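Local coordinates for phosphoserine phosphatase RsbX (PDB 3W40), which dephosphorylates the phosphoserine protein RsbS and acts as a negative regulator of sigma-B activity in Bacillus subtilis, at residues 15-20 and 185-190; 39-44 and 90-95; 109-114 and 152-157. All blocks are in the same frame, centred on the assembly; numbering follows the deposited sequence.

Contact 1: 15-20 and 185-190; sequences YQLNKE and TSRKDD. With MG (magnesium ion), chain C.
Asn18 and Asp190 face each other with their CA atoms 4.3 Å apart, and Lys19 lies opposite Asp189, where the end of strand 10-17 runs out beside the loop 185-190. The backbones share one direct hydrogen bond, from Glu20 N to Arg187 O (2.9 Å, nearly straight at 175°), which arrives in the carbonyl plane on a lone pair. Nearer the strand, a water sits between Leu17 O and Asp189 O, near enough to bond to either. Arg187 makes the main side-chain link. Its NE and NH2 both grip the single carbonyl oxygen Asn18 O, each at 2.9 Å and with that oxygen in the guanidinium plane; the NE bond meets the oxygen almost end-on to the carbonyl, whereas NH2 comes from above the carbonyl plane. A bend at chi3 (59°) turns the guanidinium back over the strand end, with Leu17 CD2 over one face, 3.3 Å from Arg187 NE, and Glu20 on the opposite face. Glu20 OE1 stands 3.8 Å from Arg187 NH1, a long salt bridge of charges alone, because the carboxylate oxygen lies well out of the guanidinium plane. Asp190 OD1 takes the Lys19 N-H on its anti side at 2.9 Å, while its OD2 is held by Lys22 and Gly26. The aliphatic chain of Lys19 is extended along the loop, its CE 3.4 Å from Lys188 O. Asp189 turns away from this interface and binds the magnesium ion through OD2, one of the aspartates of the PPM-type metal site together with Asp44 and Asp156. The contact lies at the surface, where the loop following helix 173-179 passes the end of strand 10-17 and enters strand 191-198, its partner in the six-stranded antiparallel sheet.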
loop_
_atom_site.group_PDB
_atom_site.type_symbol
_atom_site.label_atom_id
_atom_site.label_comp_id
_atom_site.label_asym_id
_atom_site.label_seq_id
_atom_site.Cartn_x
_atom_site.Cartn_y
_atom_site.Cartn_z
ATOM N N TYR A 15 9.344 -1.305 -2.839
ATOM C CA TYR A 15 10.533 -0.517 -2.514
ATOM C C TYR A 15 10.401 -0.010 -1.097
ATOM O O TYR A 15 9.321 0.416 -0.697
ATOM C CB TYR A 15 10.604 0.704 -3.444
ATOM C CG TYR A 15 11.675 1.713 -3.120
ATOM C CD1 TYR A 15 11.538 2.555 -2.013
ATOM C CD2 TYR A 15 12.818 1.816 -3.872
ATOM C CE1 TYR A 15 12.538 3.486 -1.665
ATOM C CE2 TYR A 15 13.846 2.759 -3.531
ATOM C CZ TYR A 15 13.677 3.587 -2.424
ATOM O OH TYR A 15 14.648 4.515 -2.074
ATOM N N GLN A 16 11.459 -0.086 -0.293
ATOM C CA GLN A 16 11.418 0.499 1.008
ATOM C C GLN A 16 12.797 1.034 1.358
ATOM O O GLN A 16 13.795 0.303 1.233
ATOM C CB GLN A 16 10.922 -0.479 2.087
ATOM C CG GLN A 16 10.806 0.182 3.428
ATOM C CD GLN A 16 10.206 -0.707 4.415
ATOM O OE1 GLN A 16 10.924 -1.456 5.120
ATOM N NE2 GLN A 16 8.918 -0.545 4.616
ATOM N N LEU A 17 12.849 2.261 1.841
ATOM C CA LEU A 17 14.095 2.806 2.359
ATOM C C LEU A 17 13.846 3.655 3.575
ATOM O O LEU A 17 12.876 4.410 3.632
ATOM C CB LEU A 17 14.812 3.640 1.303
ATOM C CG LEU A 17 16.319 3.720 1.615
ATOM C CD1 LEU A 17 17.036 2.371 1.428
ATOM C CD2 LEU A 17 16.944 4.714 0.709
ATOM N N ASN A 18 14.710 3.513 4.552
ATOM C CA ASN A 18 14.581 4.296 5.779
ATOM C C ASN A 18 14.930 5.771 5.594
ATOM O O ASN A 18 15.764 6.139 4.791
ATOM C CB ASN A 18 15.504 3.743 6.855
ATOM C CG ASN A 18 15.089 2.421 7.374
ATOM O OD1 ASN A 18 14.263 1.715 6.818
ATOM N ND2 ASN A 18 15.708 2.053 8.471
ATOM N N LYS A 19 14.354 6.613 6.425
ATOM C CA LYS A 19 14.846 7.965 6.600
ATOM C C LYS A 19 16.341 7.967 6.807
ATOM O O LYS A 19 16.907 7.065 7.435
ATOM C CB LYS A 19 14.187 8.596 7.829
ATOM C CG LYS A 19 14.583 10.041 8.119
ATOM C CD LYS A 19 13.861 10.600 9.340
ATOM C CE LYS A 19 14.252 12.073 9.566
ATOM N NZ LYS A 19 13.631 12.738 10.741
ATOM N N GLU A 20 16.977 8.997 6.257
ATOM C CA GLU A 20 18.422 9.126 6.369
ATOM C C GLU A 20 18.903 9.067 7.825
ATOM O O GLU A 20 18.383 9.793 8.658
ATOM C CB GLU A 20 18.878 10.437 5.713
ATOM C CG GLU A 20 20.401 10.613 5.750
ATOM C CD GLU A 20 21.091 9.715 4.733
ATOM O OE1 GLU A 20 20.591 9.647 3.581
ATOM O OE2 GLU A 20 22.128 9.090 5.080
ATOM N N THR A 185 15.769 10.150 -3.248
ATOM C CA THR A 185 17.150 10.413 -2.934
ATOM C C THR A 185 17.283 11.240 -1.660
ATOM O O THR A 185 18.270 11.112 -0.952
ATOM C CB THR A 185 17.883 11.069 -4.128
ATOM O OG1 THR A 185 17.101 12.174 -4.594
ATOM C CG2 THR A 185 17.990 10.071 -5.247
ATOM N N SER A 186 16.287 12.054 -1.330
ATOM C CA SER A 186 16.438 12.911 -0.153
ATOM C C SER A 186 16.376 12.146 1.158
ATOM O O SER A 186 17.022 12.539 2.122
ATOM C CB SER A 186 15.415 14.030 -0.124
ATOM O OG SER A 186 14.181 13.553 0.330
ATOM N N ARG A 187 15.579 11.079 1.189
ATOM C CA ARG A 187 15.355 10.296 2.422
ATOM C C ARG A 187 14.929 11.134 3.652
ATOM O O ARG A 187 15.375 10.894 4.769
ATOM C CB ARG A 187 16.589 9.419 2.735
ATOM C CG ARG A 187 16.974 8.521 1.554
ATOM C CD ARG A 187 18.195 7.698 1.815
ATOM N NE ARG A 187 17.969 6.853 2.968
ATOM C CZ ARG A 187 18.870 6.018 3.473
ATOM N NH1 ARG A 187 20.066 5.913 2.913
ATOM N NH2 ARG A 187 18.569 5.288 4.530
ATOM N N LYS A 188 14.040 12.099 3.457
ATOM C CA LYS A 188 13.486 12.916 4.555
ATOM C C LYS A 188 12.590 12.123 5.522
ATOM O O LYS A 188 12.462 12.484 6.684
ATOM C CB LYS A 188 12.660 14.054 3.985
ATOM C CG LYS A 188 12.467 15.238 4.906
ATOM C CD LYS A 188 12.265 16.489 4.069
ATOM C CE LYS A 188 13.478 16.760 3.150
ATOM N NZ LYS A 188 14.431 17.754 3.718
ATOM N N ASP A 189 11.945 11.067 5.026
ATOM C CA ASP A 189 11.114 10.207 5.856
ATOM C C ASP A 189 11.351 8.796 5.346
ATOM O O ASP A 189 11.878 8.626 4.251
ATOM C CB ASP A 189 9.647 10.556 5.663
ATOM C CG ASP A 189 8.697 9.820 6.663
ATOM O OD1 ASP A 189 9.207 9.216 7.662
ATOM O OD2 ASP A 189 7.460 9.821 6.414
ATOM N N ASP A 190 10.945 7.796 6.126
ATOM C CA ASP A 190 10.810 6.422 5.568
ATOM C C ASP A 190 9.941 6.469 4.318
ATOM O O ASP A 190 8.969 7.207 4.291
ATOM C CB ASP A 190 10.123 5.530 6.572
ATOM C CG ASP A 190 10.918 5.384 7.883
ATOM O OD1 ASP A 190 12.165 5.424 7.889
ATOM O OD2 ASP A 190 10.276 5.223 8.943
HETATM MG MG MG C . 5.868 8.609 6.973
HETATM O O HOH W 1 13.810 7.235 2.568
HETATM O O HOH W 2 6.997 8.079 8.638
HETATM O O HOH W 3 6.630 7.062 5.833
HETATM O O HOH W 4 5.089 10.106 8.293
#

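Contact 2: 39-44 and 90-95; sequences ICAVAD and ASILKI. With MG (magnesium ion), chain C.
The PPM (PP2C-like) phosphatase fold is a beta sandwich flanked by helices, and segments 39-44 and 90-95, on strands 37-45 and 88-96, are neighbours in its five-stranded antiparallel sheet. Ala41 with Ile92 and Ala43 with Ala90 form non-hydrogen-bonded pairs, alternating with the hydrogen-bonded pairs Cys40 with Leu93 and Val42 with Ser91; the short strand axes run 4.8 Å apart at 178°. Each hydrogen-bonded pair is closed by two N-H...O bonds, among them Leu93 N to Cys40 O at 2.9 Å. The CA atoms of Ala43 and Ala90 are 4.1 Å apart, a spacing consistent with their small side chains, and their methyls meet on the side covered by helices 49-65 and 71-81. On that same side Ala41 CB touches Ile92 CG1 at 4.0 Å. Cys40, Val42, Ser91 and Leu93 point to the other side, into the sandwich interior, where Ile153 of strand 150-154 packs on Cys40, Val42 and Leu93. The buried hydroxyl of Ser91 is satisfied there by Ser106 and Tyr104. Toward the C-terminal end of strand 37-45, Asp44 directs its carboxylate away from segment 90-95, CG anti to the backbone N (chi1 -179°): OD2 binds the magnesium ion at 2.1 Å, and OD1 lies 3.0 Å from the oxygen of a water on the same metal, within hydrogen-bonding distance, although that water has other acceptors to choose from.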
loop_
_atom_site.group_PDB
_atom_site.type_symbol
_atom_site.label_atom_id
_atom_site.label_comp_id
_atom_site.label_asym_id
_atom_site.label_seq_id
_atom_site.Cartn_x
_atom_site.Cartn_y
_atom_site.Cartn_z
ATOM N N ILE A 39 -3.083 -10.157 -1.965
ATOM C CA ILE A 39 -3.326 -9.354 -0.780
ATOM C C ILE A 39 -2.109 -8.435 -0.608
ATOM O O ILE A 39 -0.964 -8.926 -0.695
ATOM C CB ILE A 39 -3.539 -10.269 0.470
ATOM C CG1 ILE A 39 -3.805 -9.424 1.724
ATOM C CG2 ILE A 39 -2.352 -11.244 0.721
ATOM C CD1 ILE A 39 -4.840 -8.357 1.530
ATOM N N CYS A 40 -2.314 -7.164 -0.320
ATOM C CA CYS A 40 -1.187 -6.330 0.111
ATOM C C CYS A 40 -1.613 -5.222 0.990
ATOM O O CYS A 40 -2.780 -4.855 1.066
ATOM C CB CYS A 40 -0.350 -5.809 -1.025
ATOM S SG CYS A 40 -1.181 -4.718 -2.104
ATOM N N ALA A 41 -0.669 -4.741 1.748
ATOM C CA ALA A 41 -0.954 -3.673 2.670
ATOM C C ALA A 41 0.291 -2.881 2.916
ATOM O O ALA A 41 1.402 -3.435 2.860
ATOM C CB ALA A 41 -1.486 -4.240 3.970
ATOM N N VAL A 42 0.104 -1.596 3.208
ATOM C CA VAL A 42 1.208 -0.673 3.551
ATOM C C VAL A 42 0.744 0.095 4.755
ATOM O O VAL A 42 -0.410 0.538 4.790
ATOM C CB VAL A 42 1.598 0.283 2.344
ATOM C CG1 VAL A 42 2.551 1.318 2.723
ATOM C CG2 VAL A 42 2.120 -0.577 1.127
ATOM N N ALA A 43 1.631 0.295 5.722
ATOM C CA ALA A 43 1.268 1.011 6.938
ATOM C C ALA A 43 2.411 1.867 7.398
ATOM O O ALA A 43 3.558 1.521 7.143
ATOM C CB ALA A 43 0.870 0.044 8.064
ATOM N N ASP A 44 2.110 2.963 8.069
ATOM C CA ASP A 44 3.109 3.927 8.555
ATOM C C ASP A 44 2.770 4.183 10.036
ATOM O O ASP A 44 1.696 4.745 10.342
ATOM C CB ASP A 44 3.059 5.206 7.683
ATOM C CG ASP A 44 4.101 6.272 8.104
ATOM O OD1 ASP A 44 4.757 6.099 9.174
ATOM O OD2 ASP A 44 4.245 7.318 7.396
ATOM N N ALA A 90 -2.820 3.274 7.365
ATOM C CA ALA A 90 -2.700 2.035 6.644
ATOM C C ALA A 90 -3.688 1.904 5.504
ATOM O O ALA A 90 -4.747 2.512 5.534
ATOM C CB ALA A 90 -2.969 0.897 7.609
ATOM N N SER A 91 -3.310 1.108 4.498
ATOM C CA SER A 91 -4.154 0.812 3.344
ATOM C C SER A 91 -4.058 -0.662 3.033
ATOM O O SER A 91 -2.934 -1.266 3.125
ATOM C CB SER A 91 -3.688 1.537 2.092
ATOM O OG SER A 91 -3.804 2.930 2.354
ATOM N N ILE A 92 -5.206 -1.262 2.744
ATOM C CA ILE A 92 -5.248 -2.695 2.455
ATOM C C ILE A 92 -5.935 -2.919 1.126
ATOM O O ILE A 92 -7.030 -2.368 0.876
ATOM C CB ILE A 92 -6.020 -3.476 3.533
ATOM C CG1 ILE A 92 -5.307 -3.277 4.879
ATOM C CG2 ILE A 92 -5.942 -5.043 3.263
ATOM C CD1 ILE A 92 -6.004 -3.943 6.086
ATOM N N LEU A 93 -5.320 -3.711 0.242
ATOM C CA LEU A 93 -5.834 -3.954 -1.096
ATOM C C LEU A 93 -5.926 -5.489 -1.340
ATOM O O LEU A 93 -4.978 -6.246 -1.091
ATOM C CB LEU A 93 -4.842 -3.394 -2.108
ATOM C CG LEU A 93 -5.145 -3.658 -3.571
ATOM C CD1 LEU A 93 -6.441 -3.008 -4.050
ATOM C CD2 LEU A 93 -4.003 -3.246 -4.468
ATOM N N LYS A 94 -7.074 -5.960 -1.819
ATOM C CA LYS A 94 -7.196 -7.337 -2.249
ATOM C C LYS A 94 -7.621 -7.346 -3.724
ATOM O O LYS A 94 -8.423 -6.499 -4.164
ATOM C CB LYS A 94 -8.210 -8.121 -1.407
ATOM C CG LYS A 94 -7.678 -8.531 -0.044
ATOM C CD LYS A 94 -8.771 -9.157 0.844
ATOM C CE LYS A 94 -9.337 -10.388 0.152
ATOM N NZ LYS A 94 -8.728 -11.620 0.715
ATOM N N ILE A 95 -7.105 -8.305 -4.495
ATOM C CA ILE A 95 -7.457 -8.442 -5.931
ATOM C C ILE A 95 -7.795 -9.886 -6.178
ATOM O O ILE A 95 -7.041 -10.789 -5.805
ATOM C CB ILE A 95 -6.283 -7.996 -6.820
ATOM C CG1 ILE A 95 -5.888 -6.544 -6.515
ATOM C CG2 ILE A 95 -6.642 -8.178 -8.262
ATOM C CD1 ILE A 95 -4.648 -6.022 -7.296
HETATM MG MG MG C . 5.868 8.609 6.973
HETATM O O HOH W 2 6.997 8.079 8.638
HETATM O O HOH W 3 6.630 7.062 5.833
HETATM O O HOH W 4 5.089 10.106 8.293
#

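Contact 3: 109-114 and 152-157; sequences NVRFIL and IIHTDG. With MG (magnesium ion), chain C.
Arg111 with His154 and Ile113 with Ile152 are hydrogen-bonded pairs on either side of the non-hydrogen-bonded pair Phe112 with Ile153, in antiparallel strands whose short axes run 4.8 Å apart. The side chains of Arg111 and His154 run alongside one another from the same face. The arginine's CB sits over one face of the imidazole, 3.9 Å from the ring centroid and offset toward NE2, a CH-pi contact, while its guanidinium leads away to Pro124 O. With chi1 at 69°, His154 CG stands between its own backbone N and carbonyl carbon, and the ring turns ND1 onto Thr155 O: that bond is 2.9 Å long and almost straight at 176°, with the oxygen in the ring plane. Ile113 CD1 meets Ile152 CG2 at 3.8 Å on the same side, toward helix 163-169. On the opposite side Phe112 CD1 touches Ile153 CG1 at 3.6 Å, and Val110 CG1 touches Ile153 CG2 as the two side chains cross, all facing the other sheet. Beyond the paired strands a water donates to both Asn109 O and His154 O, bridging the diverging chains. Asp156 OD1 binds the magnesium ion at 2.0 Å, and OD2 accepts a hydrogen bond at 2.7 Å from a water on the same metal. The bond from ND1 places the proton there, so a neutral His154 would carry none on NE2; it ties the ring to the backbone just before Asp156, consistent with a steadying of that approach to the metal.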
loop_
_atom_site.group_PDB
_atom_site.type_symbol
_atom_site.label_atom_id
_atom_site.label_comp_id
_atom_site.label_asym_id
_atom_site.label_seq_id
_atom_site.Cartn_x
_atom_site.Cartn_y
_atom_site.Cartn_z
ATOM N N ASN A 109 -2.990 8.488 5.663
ATOM C CA ASN A 109 -2.314 9.183 4.603
ATOM C C ASN A 109 -1.473 8.262 3.733
ATOM O O ASN A 109 -0.660 8.781 2.965
ATOM C CB ASN A 109 -1.508 10.341 5.103
ATOM C CG ASN A 109 -0.283 9.961 5.913
ATOM O OD1 ASN A 109 0.510 10.850 6.181
ATOM N ND2 ASN A 109 -0.119 8.698 6.302
ATOM N N VAL A 110 -1.709 6.940 3.771
ATOM C CA VAL A 110 -1.088 6.036 2.833
ATOM C C VAL A 110 -1.944 6.068 1.591
ATOM O O VAL A 110 -3.147 5.901 1.682
ATOM C CB VAL A 110 -1.002 4.596 3.441
ATOM C CG1 VAL A 110 -0.428 3.670 2.431
ATOM C CG2 VAL A 110 -0.126 4.607 4.658
ATOM N N ARG A 111 -1.386 6.395 0.449
ATOM C CA ARG A 111 -2.171 6.692 -0.741
ATOM C C ARG A 111 -2.204 5.498 -1.735
ATOM O O ARG A 111 -1.280 4.688 -1.809
ATOM C CB ARG A 111 -1.507 7.858 -1.500
ATOM C CG ARG A 111 -1.402 9.157 -0.698
ATOM C CD ARG A 111 -2.708 9.505 0.029
ATOM N NE ARG A 111 -3.760 9.882 -0.946
ATOM C CZ ARG A 111 -3.928 11.102 -1.489
ATOM N NH1 ARG A 111 -3.156 12.128 -1.127
ATOM N NH2 ARG A 111 -4.916 11.303 -2.372
ATOM N N PHE A 112 -3.269 5.435 -2.495
ATOM C CA PHE A 112 -3.453 4.370 -3.550
ATOM C C PHE A 112 -3.948 5.030 -4.804
ATOM O O PHE A 112 -4.857 5.834 -4.759
ATOM C CB PHE A 112 -4.489 3.329 -3.039
ATOM C CG PHE A 112 -4.947 2.300 -4.046
ATOM C CD1 PHE A 112 -4.040 1.550 -4.786
ATOM C CD2 PHE A 112 -6.282 1.994 -4.136
ATOM C CE1 PHE A 112 -4.467 0.544 -5.646
ATOM C CE2 PHE A 112 -6.734 1.010 -4.973
ATOM C CZ PHE A 112 -5.792 0.277 -5.761
ATOM N N ILE A 113 -3.269 4.718 -5.883
ATOM C CA ILE A 113 -3.728 5.206 -7.201
ATOM C C ILE A 113 -3.684 4.047 -8.186
ATOM O O ILE A 113 -2.678 3.356 -8.305
ATOM C CB ILE A 113 -2.753 6.267 -7.750
ATOM C CG1 ILE A 113 -2.580 7.438 -6.744
ATOM C CG2 ILE A 113 -3.214 6.737 -9.122
ATOM C CD1 ILE A 113 -1.454 7.305 -5.672
ATOM N N LEU A 114 -4.780 3.811 -8.867
ATOM C CA LEU A 114 -4.850 2.785 -9.893
ATOM C C LEU A 114 -5.221 3.453 -11.220
ATOM O O LEU A 114 -6.185 4.143 -11.311
ATOM C CB LEU A 114 -5.898 1.742 -9.518
ATOM C CG LEU A 114 -5.951 0.540 -10.488
ATOM C CD1 LEU A 114 -6.215 -0.805 -9.729
ATOM C CD2 LEU A 114 -6.889 0.748 -11.689
ATOM N N ILE A 152 -0.100 2.020 -7.656
ATOM C CA ILE A 152 0.846 2.238 -6.595
ATOM C C ILE A 152 0.096 2.411 -5.275
ATOM O O ILE A 152 -0.937 3.075 -5.245
ATOM C CB ILE A 152 1.755 3.427 -6.854
ATOM C CG1 ILE A 152 2.925 3.498 -5.840
ATOM C CG2 ILE A 152 1.002 4.714 -6.978
ATOM C CD1 ILE A 152 3.987 4.516 -6.203
ATOM N N ILE A 153 0.689 1.906 -4.201
ATOM C CA ILE A 153 0.328 2.218 -2.853
ATOM C C ILE A 153 1.590 2.777 -2.189
ATOM O O ILE A 153 2.626 2.125 -2.278
ATOM C CB ILE A 153 -0.167 0.988 -2.025
ATOM C CG1 ILE A 153 -1.370 0.304 -2.712
ATOM C CG2 ILE A 153 -0.479 1.466 -0.573
ATOM C CD1 ILE A 153 -1.730 -1.090 -2.110
ATOM N N HIS A 154 1.518 3.961 -1.547
ATOM C CA HIS A 154 2.743 4.529 -1.012
ATOM C C HIS A 154 2.508 5.290 0.295
ATOM O O HIS A 154 1.426 5.871 0.501
ATOM C CB HIS A 154 3.426 5.426 -2.046
ATOM C CG HIS A 154 2.709 6.705 -2.362
ATOM N ND1 HIS A 154 2.809 7.839 -1.573
ATOM C CD2 HIS A 154 1.907 7.042 -3.406
ATOM C CE1 HIS A 154 2.148 8.826 -2.154
ATOM N NE2 HIS A 154 1.570 8.364 -3.246
ATOM N N THR A 155 3.531 5.276 1.178
ATOM C CA THR A 155 3.507 6.072 2.368
ATOM C C THR A 155 3.820 7.528 2.010
ATOM O O THR A 155 4.279 7.891 0.907
ATOM C CB THR A 155 4.451 5.534 3.460
ATOM O OG1 THR A 155 5.775 5.561 2.965
ATOM C CG2 THR A 155 3.998 4.197 3.855
ATOM N N ASP A 156 3.661 8.349 3.023
ATOM C CA ASP A 156 3.905 9.805 2.879
ATOM C C ASP A 156 5.352 10.203 2.659
ATOM O O ASP A 156 5.622 11.333 2.321
ATOM C CB ASP A 156 3.283 10.611 4.003
ATOM C CG ASP A 156 3.872 10.272 5.372
ATOM O OD1 ASP A 156 4.795 9.435 5.492
ATOM O OD2 ASP A 156 3.465 10.956 6.364
ATOM N N GLY A 157 6.277 9.260 2.811
ATOM C CA GLY A 157 7.667 9.517 2.446
ATOM C C GLY A 157 7.866 9.725 0.947
ATOM O O GLY A 157 8.885 10.313 0.559
HETATM MG MG MG C . 5.868 8.609 6.973
HETATM O O HOH W 5 1.109 8.846 1.102
HETATM O O HOH W 4 5.089 10.106 8.293
HETATM O O HOH W 2 6.997 8.079 8.638
HETATM O O HOH W 3 6.630 7.062 5.833
#

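How the contacts relate
Contact 2 closes before contact 3 opens along the chain, and contact 1 brackets both by joining residues near the two termini. Contact 3 lies in the six-stranded sheet, which contact 1 reaches through the end of strand 10-17, and contact 2 in the five-stranded one; their centres are about 10 Å apart for contacts 2 and 3, 15 Å for contacts 1 and 3 and 20 Å for contacts 1 and 2. The sheets meet where Cys40 and Val42 pack on Ile153 and Thr155. All three contacts converge on one magnesium ion, to which each supplies one aspartate oxygen; three waters complete its six ligands. The metal site of this phosphatase thus sits where the strand ends of both sheets come together.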